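Local coordinates for HAD hydrolase, family IA, variant 3 (Entamoeba histolytica, PDB 6W04), which is probably a magnesium-dependent hydrolase of the haloacid dehalogenase superfamily, with a magnesium ion bound in its active-site region, at residues Ile92-Glu96 against Glu127-Ile131. Numbering follows the deposited sequence.
Sequences INLFE and EWFDI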
loop_
_atom_site.group_PDB
_atom_site.type_symbol
_atom_site.label_atom_id
_atom_site.label_comp_id
_atom_site.label_asym_id
_atom_site.label_seq_id
_atom_site.Cartn_x
_atom_site.Cartn_y
_atom_site.Cartn_z
ATOM N N ILE A 92 -6.695 -10.572 -9.465
ATOM C CA ILE A 92 -6.948 -10.462 -10.903
ATOM C C ILE A 92 -8.412 -10.743 -11.206
ATOM O O ILE A 92 -9.038 -10.042 -12.013
ATOM C CB ILE A 92 -6.007 -11.392 -11.701
ATOM C CG1 ILE A 92 -4.549 -10.947 -11.521
ATOM C CG2 ILE A 92 -6.366 -11.390 -13.176
ATOM C CD1 ILE A 92 -3.565 -11.718 -12.375
ATOM N N ASN A 93 -8.988 -11.752 -10.544
ATOM C CA ASN A 93 -10.406 -12.052 -10.732
ATOM C C ASN A 93 -11.276 -10.856 -10.388
ATOM O O ASN A 93 -12.231 -10.543 -11.111
ATOM C CB ASN A 93 -10.819 -13.243 -9.871
ATOM C CG ASN A 93 -10.268 -14.555 -10.379
ATOM O OD1 ASN A 93 -9.870 -14.676 -11.543
ATOM N ND2 ASN A 93 -10.252 -15.559 -9.508
ATOM N N LEU A 94 -10.983 -10.193 -9.264
ATOM C CA LEU A 94 -11.739 -8.998 -8.908
ATOM C C LEU A 94 -11.588 -7.918 -9.974
ATOM O O LEU A 94 -12.578 -7.292 -10.372
ATOM C CB LEU A 94 -11.289 -8.475 -7.540
ATOM C CG LEU A 94 -12.156 -7.381 -6.923
ATOM C CD1 LEU A 94 -13.630 -7.796 -6.995
ATOM C CD2 LEU A 94 -11.730 -7.073 -5.463
ATOM N N PHE A 95 -10.355 -7.688 -10.446
ATOM C CA PHE A 95 -10.117 -6.727 -11.523
ATOM C C PHE A 95 -11.041 -6.979 -12.709
ATOM O O PHE A 95 -11.678 -6.054 -13.222
ATOM C CB PHE A 95 -8.664 -6.797 -12.014
ATOM C CG PHE A 95 -7.629 -6.437 -10.992
ATOM C CD1 PHE A 95 -7.951 -5.740 -9.841
ATOM C CD2 PHE A 95 -6.306 -6.779 -11.218
ATOM C CE1 PHE A 95 -6.968 -5.421 -8.916
ATOM C CE2 PHE A 95 -5.320 -6.454 -10.312
ATOM C CZ PHE A 95 -5.652 -5.776 -9.155
ATOM N N GLU A 96 -11.097 -8.229 -13.178
ATOM C CA GLU A 96 -11.926 -8.549 -14.340
ATOM C C GLU A 96 -13.409 -8.399 -14.022
ATOM O O GLU A 96 -14.176 -7.870 -14.838
ATOM C CB GLU A 96 -11.624 -9.968 -14.819
ATOM C CG GLU A 96 -10.149 -10.210 -15.138
ATOM C CD GLU A 96 -9.860 -11.654 -15.507
ATOM O OE1 GLU A 96 -8.842 -11.924 -16.171
ATOM O OE2 GLU A 96 -10.662 -12.528 -15.125
ATOM N N GLU A 127 -2.529 -4.236 -18.078
ATOM C CA GLU A 127 -3.606 -5.142 -18.486
ATOM C C GLU A 127 -4.945 -4.717 -17.884
ATOM O O GLU A 127 -5.990 -4.893 -18.515
ATOM C CB GLU A 127 -3.280 -6.578 -18.060
ATOM C CG GLU A 127 -2.397 -7.365 -18.997
ATOM C CD GLU A 127 -3.172 -7.952 -20.168
ATOM O OE1 GLU A 127 -4.393 -7.719 -20.258
ATOM O OE2 GLU A 127 -2.555 -8.651 -20.995
ATOM N N TRP A 128 -4.927 -4.146 -16.666
ATOM C CA TRP A 128 -6.153 -3.828 -15.938
ATOM C C TRP A 128 -6.286 -2.373 -15.542
ATOM O O TRP A 128 -7.406 -1.947 -15.229
ATOM C CB TRP A 128 -6.265 -4.676 -14.659
ATOM C CG TRP A 128 -5.977 -6.117 -14.898
ATOM C CD1 TRP A 128 -6.837 -7.060 -15.372
ATOM C CD2 TRP A 128 -4.734 -6.778 -14.678
ATOM N NE1 TRP A 128 -6.205 -8.277 -15.457
ATOM C CE2 TRP A 128 -4.911 -8.130 -15.039
ATOM C CE3 TRP A 128 -3.487 -6.360 -14.202
ATOM C CZ2 TRP A 128 -3.887 -9.070 -14.942
ATOM C CZ3 TRP A 128 -2.468 -7.292 -14.109
ATOM C CH2 TRP A 128 -2.675 -8.634 -14.482
ATOM N N PHE A 129 -5.198 -1.601 -15.570
ATOM C CA PHE A 129 -5.154 -0.233 -15.068
ATOM C C PHE A 129 -4.709 0.728 -16.156
ATOM O O PHE A 129 -3.736 0.459 -16.874
ATOM C CB PHE A 129 -4.177 -0.126 -13.886
ATOM C CG PHE A 129 -4.619 -0.900 -12.689
ATOM C CD1 PHE A 129 -5.462 -0.323 -11.753
ATOM C CD2 PHE A 129 -4.228 -2.214 -12.515
ATOM C CE1 PHE A 129 -5.882 -1.029 -10.642
ATOM C CE2 PHE A 129 -4.662 -2.937 -11.403
ATOM C CZ PHE A 129 -5.488 -2.339 -10.469
ATOM N N ASP A 130 -5.391 1.864 -16.247
ATOM C CA ASP A 130 -4.866 3.011 -16.973
ATOM C C ASP A 130 -3.690 3.552 -16.172
ATOM O O ASP A 130 -3.889 4.057 -15.059
ATOM C CB ASP A 130 -5.961 4.061 -17.145
ATOM C CG ASP A 130 -5.506 5.282 -17.940
ATOM O OD1 ASP A 130 -4.282 5.529 -18.062
ATOM O OD2 ASP A 130 -6.393 6.014 -18.435
ATOM N N ILE A 131 -2.474 3.460 -16.734
ATOM C CA ILE A 131 -1.268 3.819 -15.980
ATOM C C ILE A 131 -1.305 5.276 -15.541
ATOM O O ILE A 131 -0.698 5.635 -14.532
ATOM C CB ILE A 131 0.029 3.526 -16.781
ATOM C CG1 ILE A 131 0.095 4.330 -18.077
ATOM C CG2 ILE A 131 0.195 2.057 -17.078
ATOM C CD1 ILE A 131 1.376 4.087 -18.860
#
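F95, W128 and F129 come together as an aromatic cluster on the Rossmann-like core of a HAD hydrolase, a worked example of how a helix flanking a parallel sheet is joined to a neighbouring loop largely by aromatic rings, with one aliphatic side chain alongside. F95 lies on helix 91-100; the two other rings belong to the loop between helix 113-123 and strand 135-137, at one edge of the sheet. Followed outward from its backbone, F95 changes partner once. Its CB, aimed at the loop, rests 3.8 Å from CD1 of the W128 pyrrole. The first torsion sets CG anti to the carbonyl carbon (chi1 -63°), which carries the ring out past the indole, with one face turned to F129. CD2 then sits over one face of the indole, 3.8 Å from W128 CG, although the F95 ring and the five-membered ring incline at 48°, neither stacked nor edge-to-face. Farther out the indole is left behind: CE2 comes to 3.7 Å from F129 CE2, while CE1 and CZ both meet F129 CZ. Here the pair is a T-shaped stack, planes at 81°, in which F129 turns its edge to a face of F95. F95 and F129 each have a further edge-to-face partner on a strand of the sheet, F6 and F105 respectively, so the cluster continues into the strands beneath.

I92, three residues before F95, packs along the indole. The CD1 tip of its longer branch meets W128 CZ2 at 3.7 Å and also CH2, while I92 CG2 spans from CZ2 to NE1; the side chains of I92 and W128 also both touch L87. Across the indole from F95, the CB of E127 lies 3.6 Å above the W128 ring plane, over its centre.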